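Local coordinates for protein beta-lactamase/D-alanine Carboxypeptidase (Yersinia pestis, PDB 3RJU) that probably hydrolyses beta-lactams or D-alanyl-D-alanine peptides, as a serine hydrolase of the beta-lactamase and penicillin-binding protein family, at residues V24-V29 and R39-T44; G308-M313 and V327-L332; D138-W143 and Y164-D169. All blocks are in the same frame, centred on the assembly; numbering follows the deposited sequence.

Interaction 1 (V24-V29 and R39-T44)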
loop_
_atom_site.group_PDB
_atom_site.type_symbol
_atom_site.label_atom_id
_atom_site.label_comp_id
_atom_site.label_asym_id
_atom_site.label_seq_id
_atom_site.Cartn_x
_atom_site.Cartn_y
_atom_site.Cartn_z
ATOM N N VAL A 24 19.413 5.465 -3.859
ATOM C CA VAL A 24 19.875 6.276 -4.978
ATOM C C VAL A 24 19.221 7.653 -4.817
ATOM O O VAL A 24 19.891 8.697 -4.847
ATOM C CB VAL A 24 19.450 5.662 -6.320
ATOM C CG1 VAL A 24 19.739 6.639 -7.462
ATOM C CG2 VAL A 24 20.168 4.333 -6.561
ATOM N N GLY A 25 17.897 7.649 -4.630
ATOM C CA GLY A 25 17.154 8.862 -4.333
ATOM C C GLY A 25 16.116 8.591 -3.267
ATOM O O GLY A 25 15.703 7.444 -3.074
HETATM N N MSE A 26 15.682 9.641 -2.581
HETATM C CA MSE A 26 14.691 9.498 -1.515
HETATM C C MSE A 26 13.804 10.729 -1.413
HETATM O O MSE A 26 14.287 11.872 -1.534
HETATM C CB MSE A 26 15.386 9.271 -0.170
HETATM C CG MSE A 26 14.423 9.161 1.006
HETATM SE SE MSE A 26 15.404 8.704 2.605
HETATM C CE MSE A 26 14.654 9.907 3.855
ATOM N N ALA A 27 12.508 10.503 -1.182
ATOM C CA ALA A 27 11.633 11.566 -0.715
ATOM C C ALA A 27 10.981 11.139 0.594
ATOM O O ALA A 27 10.510 10.007 0.733
ATOM C CB ALA A 27 10.563 11.905 -1.752
ATOM N N LEU A 28 10.941 12.070 1.543
ATOM C CA LEU A 28 10.376 11.831 2.866
ATOM C C LEU A 28 9.316 12.900 3.126
ATOM O O LEU A 28 9.577 14.104 2.941
ATOM C CB LEU A 28 11.483 11.931 3.937
ATOM C CG LEU A 28 11.062 11.733 5.401
ATOM C CD1 LEU A 28 10.673 10.288 5.697
ATOM C CD2 LEU A 28 12.218 12.153 6.307
ATOM N N VAL A 29 8.134 12.463 3.559
ATOM C CA VAL A 29 7.029 13.359 3.835
ATOM C C VAL A 29 6.582 13.095 5.256
ATOM O O VAL A 29 6.202 11.963 5.595
ATOM C CB VAL A 29 5.823 13.094 2.899
ATOM C CG1 VAL A 29 4.638 14.001 3.271
ATOM C CG2 VAL A 29 6.229 13.297 1.438
ATOM N N ARG A 39 11.563 16.289 2.896
ATOM C CA ARG A 39 12.999 16.221 2.634
ATOM C C ARG A 39 13.208 15.354 1.398
ATOM O O ARG A 39 12.485 14.371 1.182
ATOM C CB ARG A 39 13.773 15.627 3.825
ATOM C CG ARG A 39 13.695 16.440 5.112
ATOM C CD ARG A 39 14.349 17.803 4.956
ATOM N NE ARG A 39 14.398 18.522 6.228
ATOM C CZ ARG A 39 13.627 19.558 6.524
ATOM N NH1 ARG A 39 12.761 20.006 5.627
ATOM N NH2 ARG A 39 13.741 20.161 7.705
ATOM N N SER A 40 14.175 15.742 0.576
ATOM C CA SER A 40 14.543 14.978 -0.601
ATOM C C SER A 40 16.058 14.838 -0.629
ATOM O O SER A 40 16.782 15.786 -0.300
ATOM C CB SER A 40 14.098 15.690 -1.883
ATOM O OG SER A 40 12.699 15.882 -1.897
ATOM N N PHE A 41 16.536 13.668 -1.026
ATOM C CA PHE A 41 17.968 13.407 -1.072
ATOM C C PHE A 41 18.338 12.613 -2.305
ATOM O O PHE A 41 17.520 11.856 -2.844
ATOM C CB PHE A 41 18.395 12.565 0.128
ATOM C CG PHE A 41 18.083 13.183 1.448
ATOM C CD1 PHE A 41 18.961 14.063 2.040
ATOM C CD2 PHE A 41 16.912 12.843 2.123
ATOM C CE1 PHE A 41 18.664 14.634 3.280
ATOM C CE2 PHE A 41 16.618 13.405 3.351
ATOM C CZ PHE A 41 17.500 14.301 3.928
ATOM N N GLY A 42 19.598 12.736 -2.714
ATOM C CA GLY A 42 20.114 11.886 -3.764
ATOM C C GLY A 42 19.682 12.313 -5.147
ATOM O O GLY A 42 19.560 13.504 -5.433
ATOM N N GLU A 43 19.439 11.320 -6.003
ATOM C CA GLU A 43 19.280 11.560 -7.431
ATOM C C GLU A 43 18.080 10.815 -7.961
ATOM O O GLU A 43 17.751 9.737 -7.464
ATOM C CB GLU A 43 20.509 11.034 -8.169
ATOM C CG GLU A 43 21.828 11.475 -7.628
ATOM C CD GLU A 43 22.952 10.770 -8.349
ATOM O OE1 GLU A 43 23.201 9.566 -8.090
ATOM O OE2 GLU A 43 23.571 11.424 -9.194
ATOM N N THR A 44 17.451 11.367 -8.990
ATOM C CA THR A 44 16.311 10.709 -9.629
ATOM C C THR A 44 16.722 9.613 -10.618
ATOM O O THR A 44 15.883 8.869 -11.088
ATOM C CB THR A 44 15.394 11.715 -10.343
ATOM O OG1 THR A 44 16.155 12.412 -11.334
ATOM C CG2 THR A 44 14.793 12.722 -9.356
HETATM O O HOH W 1 22.539 8.787 -5.361
#

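Interaction 2 (G308-M313 and V327-L332)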
loop_
_atom_site.group_PDB
_atom_site.type_symbol
_atom_site.label_atom_id
_atom_site.label_comp_id
_atom_site.label_asym_id
_atom_site.label_seq_id
_atom_site.Cartn_x
_atom_site.Cartn_y
_atom_site.Cartn_z
ATOM N N GLY A 308 12.318 -1.477 -8.322
ATOM C CA GLY A 308 13.421 -0.625 -7.905
ATOM C C GLY A 308 13.041 0.381 -6.831
ATOM O O GLY A 308 13.899 1.144 -6.362
ATOM N N PHE A 309 11.758 0.391 -6.444
ATOM C CA PHE A 309 11.260 1.282 -5.389
ATOM C C PHE A 309 10.999 0.504 -4.119
ATOM O O PHE A 309 10.543 -0.646 -4.171
ATOM C CB PHE A 309 9.940 1.953 -5.793
ATOM C CG PHE A 309 10.096 3.022 -6.836
ATOM C CD1 PHE A 309 10.201 4.368 -6.474
ATOM C CD2 PHE A 309 10.190 2.676 -8.172
ATOM C CE1 PHE A 309 10.365 5.348 -7.431
ATOM C CE2 PHE A 309 10.349 3.658 -9.143
ATOM C CZ PHE A 309 10.444 4.996 -8.763
ATOM N N ILE A 310 11.251 1.146 -2.983
ATOM C CA ILE A 310 10.712 0.681 -1.707
ATOM C C ILE A 310 9.970 1.830 -1.030
ATOM O O ILE A 310 10.388 2.994 -1.104
ATOM C CB ILE A 310 11.777 0.081 -0.764
ATOM C CG1 ILE A 310 12.960 1.042 -0.549
ATOM C CG2 ILE A 310 12.229 -1.295 -1.290
ATOM C CD1 ILE A 310 13.901 0.544 0.539
ATOM N N THR A 311 8.850 1.508 -0.386
ATOM C CA THR A 311 8.019 2.518 0.235
ATOM C C THR A 311 7.580 2.057 1.606
ATOM O O THR A 311 7.512 0.860 1.895
ATOM C CB THR A 311 6.740 2.809 -0.598
ATOM O OG1 THR A 311 6.116 1.576 -0.954
ATOM C CG2 THR A 311 7.072 3.564 -1.881
ATOM N N TYR A 312 7.290 3.020 2.463
ATOM C CA TYR A 312 6.798 2.699 3.789
ATOM C C TYR A 312 5.973 3.863 4.287
ATOM O O TYR A 312 6.343 5.038 4.109
ATOM C CB TYR A 312 7.976 2.428 4.723
ATOM C CG TYR A 312 7.633 2.001 6.138
ATOM C CD1 TYR A 312 6.837 0.866 6.380
ATOM C CD2 TYR A 312 8.119 2.717 7.241
ATOM C CE1 TYR A 312 6.546 0.463 7.678
ATOM C CE2 TYR A 312 7.832 2.314 8.544
ATOM C CZ TYR A 312 7.038 1.194 8.755
ATOM O OH TYR A 312 6.733 0.783 10.044
HETATM N N MSE A 313 4.849 3.545 4.918
HETATM C CA MSE A 313 4.048 4.562 5.572
HETATM C C MSE A 313 3.810 4.101 7.001
HETATM O O MSE A 313 3.433 2.946 7.220
HETATM C CB MSE A 313 2.698 4.747 4.865
HETATM C CG MSE A 313 1.853 5.843 5.503
HETATM SE SE MSE A 313 0.221 6.215 4.533
HETATM C CE MSE A 313 0.998 6.783 2.845
ATOM N N VAL A 327 12.088 5.302 -1.500
ATOM C CA VAL A 327 13.495 5.206 -1.860
ATOM C C VAL A 327 13.631 4.416 -3.147
ATOM O O VAL A 327 12.941 3.421 -3.351
ATOM C CB VAL A 327 14.281 4.490 -0.707
ATOM C CG1 VAL A 327 15.540 3.761 -1.210
ATOM C CG2 VAL A 327 14.594 5.460 0.438
ATOM N N THR A 328 14.500 4.865 -4.043
ATOM C CA THR A 328 14.939 4.010 -5.130
ATOM C C THR A 328 16.188 3.215 -4.683
ATOM O O THR A 328 17.138 3.769 -4.117
ATOM C CB THR A 328 15.233 4.825 -6.392
ATOM O OG1 THR A 328 15.958 6.002 -6.017
ATOM C CG2 THR A 328 13.941 5.240 -7.093
ATOM N N ARG A 329 16.167 1.905 -4.910
ATOM C CA ARG A 329 17.196 1.005 -4.382
ATOM C C ARG A 329 18.548 1.166 -5.070
ATOM O O ARG A 329 18.615 1.369 -6.276
ATOM C CB ARG A 329 16.766 -0.455 -4.573
ATOM C CG ARG A 329 15.514 -0.863 -3.780
ATOM C CD ARG A 329 15.371 -2.389 -3.819
ATOM N NE ARG A 329 16.444 -3.021 -3.057
ATOM C CZ ARG A 329 17.494 -3.655 -3.593
ATOM N NH1 ARG A 329 18.439 -4.166 -2.809
ATOM N NH2 ARG A 329 17.616 -3.775 -4.909
ATOM N N SER A 330 19.627 1.040 -4.307
ATOM C CA SER A 330 20.869 0.577 -4.908
ATOM C C SER A 330 20.996 -0.926 -4.629
ATOM O O SER A 330 20.160 -1.514 -3.924
ATOM C CB SER A 330 22.073 1.327 -4.333
ATOM O OG SER A 330 22.263 0.984 -2.977
ATOM N N GLN A 331 22.036 -1.560 -5.161
ATOM C CA GLN A 331 22.187 -2.992 -4.963
ATOM C C GLN A 331 22.182 -3.398 -3.474
ATOM O O GLN A 331 21.608 -4.430 -3.112
ATOM C CB GLN A 331 23.458 -3.498 -5.658
ATOM C CG GLN A 331 23.708 -4.982 -5.488
ATOM C CD GLN A 331 22.625 -5.868 -6.097
ATOM O OE1 GLN A 331 21.949 -5.499 -7.075
ATOM N NE2 GLN A 331 22.460 -7.061 -5.519
ATOM N N LEU A 332 22.805 -2.595 -2.614
ATOM C CA LEU A 332 22.958 -2.977 -1.206
ATOM C C LEU A 332 21.740 -2.628 -0.336
ATOM O O LEU A 332 21.682 -2.998 0.841
ATOM C CB LEU A 332 24.246 -2.367 -0.609
ATOM C CG LEU A 332 24.419 -0.847 -0.603
ATOM C CD1 LEU A 332 23.541 -0.211 0.442
ATOM C CD2 LEU A 332 25.897 -0.524 -0.329
#

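Interaction 3 (D138-W143 and Y164-D169)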
loop_
_atom_site.group_PDB
_atom_site.type_symbol
_atom_site.label_atom_id
_atom_site.label_comp_id
_atom_site.label_asym_id
_atom_site.label_seq_id
_atom_site.Cartn_x
_atom_site.Cartn_y
_atom_site.Cartn_z
ATOM N N ASP A 138 -8.004 -11.190 -16.968
ATOM C CA ASP A 138 -8.457 -12.417 -17.619
ATOM C C ASP A 138 -7.617 -13.625 -17.188
ATOM O O ASP A 138 -8.162 -14.702 -16.972
ATOM C CB ASP A 138 -8.452 -12.290 -19.142
ATOM C CG ASP A 138 -9.565 -11.395 -19.661
ATOM O OD1 ASP A 138 -10.498 -11.074 -18.889
ATOM O OD2 ASP A 138 -9.507 -11.023 -20.857
ATOM N N ASN A 139 -6.296 -13.463 -17.075
ATOM C CA ASN A 139 -5.466 -14.583 -16.615
ATOM C C ASN A 139 -5.924 -15.059 -15.235
ATOM O O ASN A 139 -6.009 -16.268 -14.977
ATOM C CB ASN A 139 -3.990 -14.202 -16.477
ATOM C CG ASN A 139 -3.327 -13.817 -17.786
ATOM O OD1 ASN A 139 -2.391 -13.024 -17.779
ATOM N ND2 ASN A 139 -3.787 -14.378 -18.904
ATOM N N ARG A 140 -6.180 -14.107 -14.338
ATOM C CA ARG A 140 -6.556 -14.443 -12.963
ATOM C C ARG A 140 -7.809 -15.299 -12.906
ATOM O O ARG A 140 -7.863 -16.306 -12.188
ATOM C CB ARG A 140 -6.795 -13.181 -12.121
ATOM C CG ARG A 140 -5.548 -12.444 -11.760
ATOM C CD ARG A 140 -5.853 -11.393 -10.720
ATOM N NE ARG A 140 -6.582 -10.208 -11.176
ATOM C CZ ARG A 140 -6.020 -9.168 -11.797
ATOM N NH1 ARG A 140 -4.733 -9.197 -12.131
ATOM N NH2 ARG A 140 -6.745 -8.101 -12.108
ATOM N N TRP A 141 -8.830 -14.882 -13.642
ATOM C CA TRP A 141 -10.106 -15.576 -13.582
ATOM C C TRP A 141 -10.079 -16.910 -14.318
ATOM O O TRP A 141 -10.757 -17.847 -13.909
ATOM C CB TRP A 141 -11.256 -14.654 -14.005
ATOM C CG TRP A 141 -11.454 -13.639 -12.945
ATOM C CD1 TRP A 141 -10.795 -12.442 -12.815
ATOM C CD2 TRP A 141 -12.317 -13.748 -11.800
ATOM N NE1 TRP A 141 -11.210 -11.798 -11.674
ATOM C CE2 TRP A 141 -12.137 -12.576 -11.031
ATOM C CE3 TRP A 141 -13.214 -14.725 -11.348
ATOM C CZ2 TRP A 141 -12.846 -12.338 -9.848
ATOM C CZ3 TRP A 141 -13.918 -14.489 -10.171
ATOM C CH2 TRP A 141 -13.716 -13.314 -9.427
ATOM N N GLN A 142 -9.259 -17.008 -15.364
ATOM C CA GLN A 142 -9.042 -18.277 -16.041
ATOM C C GLN A 142 -8.365 -19.281 -15.092
ATOM O O GLN A 142 -8.742 -20.449 -15.043
ATOM C CB GLN A 142 -8.229 -18.068 -17.323
ATOM C CG GLN A 142 -8.050 -19.313 -18.168
ATOM C CD GLN A 142 -9.376 -19.928 -18.607
ATOM O OE1 GLN A 142 -10.341 -19.217 -18.919
ATOM N NE2 GLN A 142 -9.430 -21.262 -18.621
ATOM N N TRP A 143 -7.391 -18.813 -14.315
ATOM C CA TRP A 143 -6.730 -19.656 -13.322
ATOM C C TRP A 143 -7.665 -20.003 -12.169
ATOM O O TRP A 143 -7.718 -21.141 -11.729
ATOM C CB TRP A 143 -5.478 -18.962 -12.762
ATOM C CG TRP A 143 -4.836 -19.730 -11.639
ATOM C CD1 TRP A 143 -3.907 -20.737 -11.757
ATOM C CD2 TRP A 143 -5.077 -19.570 -10.229
ATOM N NE1 TRP A 143 -3.557 -21.210 -10.504
ATOM C CE2 TRP A 143 -4.258 -20.510 -9.554
ATOM C CE3 TRP A 143 -5.899 -18.722 -9.473
ATOM C CZ2 TRP A 143 -4.247 -20.635 -8.165
ATOM C CZ3 TRP A 143 -5.886 -18.849 -8.080
ATOM C CH2 TRP A 143 -5.056 -19.792 -7.444
ATOM N N TYR A 164 -5.405 -9.498 -3.695
ATOM C CA TYR A 164 -5.718 -8.080 -3.767
ATOM C C TYR A 164 -6.141 -7.623 -5.169
ATOM O O TYR A 164 -6.977 -6.725 -5.305
ATOM C CB TYR A 164 -4.564 -7.218 -3.229
ATOM C CG TYR A 164 -4.878 -6.653 -1.867
ATOM C CD1 TYR A 164 -5.513 -5.428 -1.742
ATOM C CD2 TYR A 164 -4.589 -7.376 -0.702
ATOM C CE1 TYR A 164 -5.839 -4.905 -0.505
ATOM C CE2 TYR A 164 -4.915 -6.866 0.549
ATOM C CZ TYR A 164 -5.535 -5.618 0.638
ATOM O OH TYR A 164 -5.864 -5.089 1.859
ATOM N N ASP A 165 -5.583 -8.241 -6.212
ATOM C CA ASP A 165 -6.051 -7.923 -7.558
ATOM C C ASP A 165 -7.438 -8.533 -7.820
ATOM O O ASP A 165 -8.292 -7.901 -8.458
ATOM C CB ASP A 165 -5.001 -8.322 -8.589
ATOM C CG ASP A 165 -3.759 -7.478 -8.463
ATOM O OD1 ASP A 165 -3.938 -6.241 -8.358
ATOM O OD2 ASP A 165 -2.638 -8.037 -8.427
ATOM N N LEU A 166 -7.676 -9.737 -7.300
ATOM C CA LEU A 166 -9.035 -10.285 -7.343
ATOM C C LEU A 166 -10.022 -9.362 -6.612
ATOM O O LEU A 166 -11.152 -9.202 -7.046
ATOM C CB LEU A 166 -9.102 -11.703 -6.766
ATOM C CG LEU A 166 -8.391 -12.777 -7.607
ATOM C CD1 LEU A 166 -8.263 -14.088 -6.828
ATOM C CD2 LEU A 166 -9.099 -13.015 -8.948
ATOM N N LEU A 167 -9.597 -8.772 -5.501
ATOM C CA LEU A 167 -10.438 -7.819 -4.786
ATOM C C LEU A 167 -10.774 -6.624 -5.676
ATOM O O LEU A 167 -11.938 -6.203 -5.761
ATOM C CB LEU A 167 -9.758 -7.348 -3.502
ATOM C CG LEU A 167 -10.503 -6.307 -2.669
ATOM C CD1 LEU A 167 -11.915 -6.779 -2.288
ATOM C CD2 LEU A 167 -9.684 -5.953 -1.419
ATOM N N ALA A 168 -9.765 -6.071 -6.347
ATOM C CA ALA A 168 -10.005 -4.935 -7.236
ATOM C C ALA A 168 -10.987 -5.338 -8.321
ATOM O O ALA A 168 -11.891 -4.571 -8.637
ATOM C CB ALA A 168 -8.704 -4.436 -7.869
ATOM N N ASP A 169 -10.822 -6.547 -8.862
ATOM C CA ASP A 169 -11.735 -7.055 -9.898
ATOM C C ASP A 169 -13.179 -7.081 -9.369
ATOM O O ASP A 169 -14.140 -6.710 -10.078
ATOM C CB ASP A 169 -11.364 -8.478 -10.325
ATOM C CG ASP A 169 -9.954 -8.592 -10.925
ATOM O OD1 ASP A 169 -9.360 -7.573 -11.363
ATOM O OD2 ASP A 169 -9.437 -9.730 -10.964
#

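Interaction 1 (V24-V29 and R39-T44)
Met26 and Phe41 lie side by side on one face of an antiparallel strand pair, the selenomethionine methyl CE reaching 4.0 Å from CE2 of the Phe41 ring. Met26 CG stands anti to the backbone N (chi1 178°), and the chain runs out straight until a bend at chi3 turns CE to the phenylalanine, which it meets obliquely. Leu28 and Arg39 continue the same face, and helix 6-20 packs over it: Met26 touches Ile17 and Phe18, Leu28 touches Ala14, and the Phe41 ring meets that of Phe18. The backbone beneath is closely tied, with Met26 and Phe41 bonded in both directions and Leu28 N donating to Arg39 O at 2.8 Å. These are the paired strands of the beta hairpin 25-32 and 35-42, which forms one margin of the large antiparallel sheet in the alpha-beta domain of this penicillin-recognising fold; 35-42 is its outermost strand. On the other face the pair Ala27 and Ser40 is slight, Ser40 CB resting 3.8 Å from Met26 O. At the Gly25-Gly42 pair the strands draw in to 4.3 Å between CA atoms, and Gly25, without a side chain, lets Glu43 O come within 3.3 Å of its CA. Gly42, at positive phi, turns its own CA to Val24 O, 3.4 Å away. Beyond them the contact opens toward solvent. Val24 O accepts from Glu43 N at 2.9 Å and also from a water, which donates in addition to Glu43 OE1; the carboxylate itself is taken up by the backbone N of Gly47 and Asn49. Arg39, at the opposite end, leads its guanidinium away from the hairpin to a salt bridge with Asp11.

Interaction 2 (G308-M313 and V327-L332)
Ile310 and Val327 sit side by side on one face of a two-stranded antiparallel pairing, and the isoleucine can be followed outward atom by atom. Its CB branches at once. CG1, placed between the backbone N and the carbonyl carbon (chi1 53°), leans on the neighbouring strand, 3.7 Å from Val327 CB and as near to the carbonyl oxygen of that residue. CD1 then extends the chain almost straight and ends 4.0 Å from Val327 CG1. The other branch, CG2, turns to the arginine side, where it meets CG of Arg329 at 4.1 Å, the two side chains crossing at about a right angle. Met338 of helix 336-349 covers both Ile310 and Val327. Underneath, the two residues exchange a pair of nearly straight backbone bonds, one of them from Ile310 N to Val327 O at 2.9 Å. The strands belong to the hairpin 309-316 and 321-328 in the middle of the antiparallel sheet of the beta-lactamase-like fold, with 25-32 adjoining 321-328 and 299-306 adjoining 309-316. The opposite face carries Phe309 and Thr328. The threonine methyl CG2 lies over one face of the phenyl ring in a CH-pi contact, 3.9 Å from the centroid and displaced to the rim, nearest CE1. Thr328 OG1 is left to receive the backbone N of Gly25. Where the ladder ends, Arg329 N donates to Gly308 O at 2.8 Å; Gly308, at a positive phi of 89°, leads the chain into strand 309-316. Arg329 lays CB and CG against that same Gly308 O, then folds at chi3 so that NH1 reaches the carbonyl oxygens of Gln331 and, outside the segment, Thr333.

Interaction 3 (D138-W143 and Y164-D169)
This is a largely buried helix-helix contact built round a salt bridge, joining the short helix 137-144 to helix 162-175 in the helical part of the beta-lactamase-like fold. The two axes cross nearly at right angles (103°), with a closest approach of 10.7 Å, a gap wide enough for long side chains to fill. Arg140 spans it. Bent at chi3, it presents the NE side of its guanidinium to Asp169, a side-on, two-pronged grip in which NE donates to OD2 at 2.9 Å and NH2 to OD1 at 2.8 Å. Both oxygens lie close to the guanidinium plane, and the carboxylate is turned only 18° from it; OD1 is approached through its syn lone pair. Such a grip fixes the rotation of both groups. One guanidinium face is covered by Asp165 CB, which stands over its centre, 3.5 Å from CZ. The Asp165 carboxylate is directed elsewhere, to Ser226 OG and the backbone N of Gly225, and its charge would probably still help to steady the arginine. NH1 of Arg140 has a further partner in Ala222 O. Next to the arginine, the Trp141 indole lies with Leu166 CD2 over one face, 4.0 Å from the centroid of the five-membered ring, a CH-pi contact; the same methyl also touches Arg140 CB, 3.9 Å away. A bound glycerol, probably from the crystallisation liquor, lies about 3 Å from the Trp141 side chain. Asp169 OD2 serves two donors: besides Arg140 NE, Trp141 NE1 gives it a hydrogen bond of 2.8 Å, arriving from above the carboxylate plane rather than within it.

In the fold
From the N terminus, the chain first closes interaction 1, a tight hairpin whose strands border the large antiparallel sheet. It then leaves for the helical region, where interaction 3 brings residues 138-143 and 164-169 together across twenty intervening residues. Only after returning to the sheet does it close interaction 2, the hairpin next to the last helix. The three follow in series, neither nested nor crossed. Interactions 1 and 2 are neighbours: strands 25-32 and 321-328 lie side by side, so the two ends of the chain complete one sheet, with Val24 N bonded to Thr328 O. Interaction 3 stands apart, its centre about 34 Å from that of interaction 1.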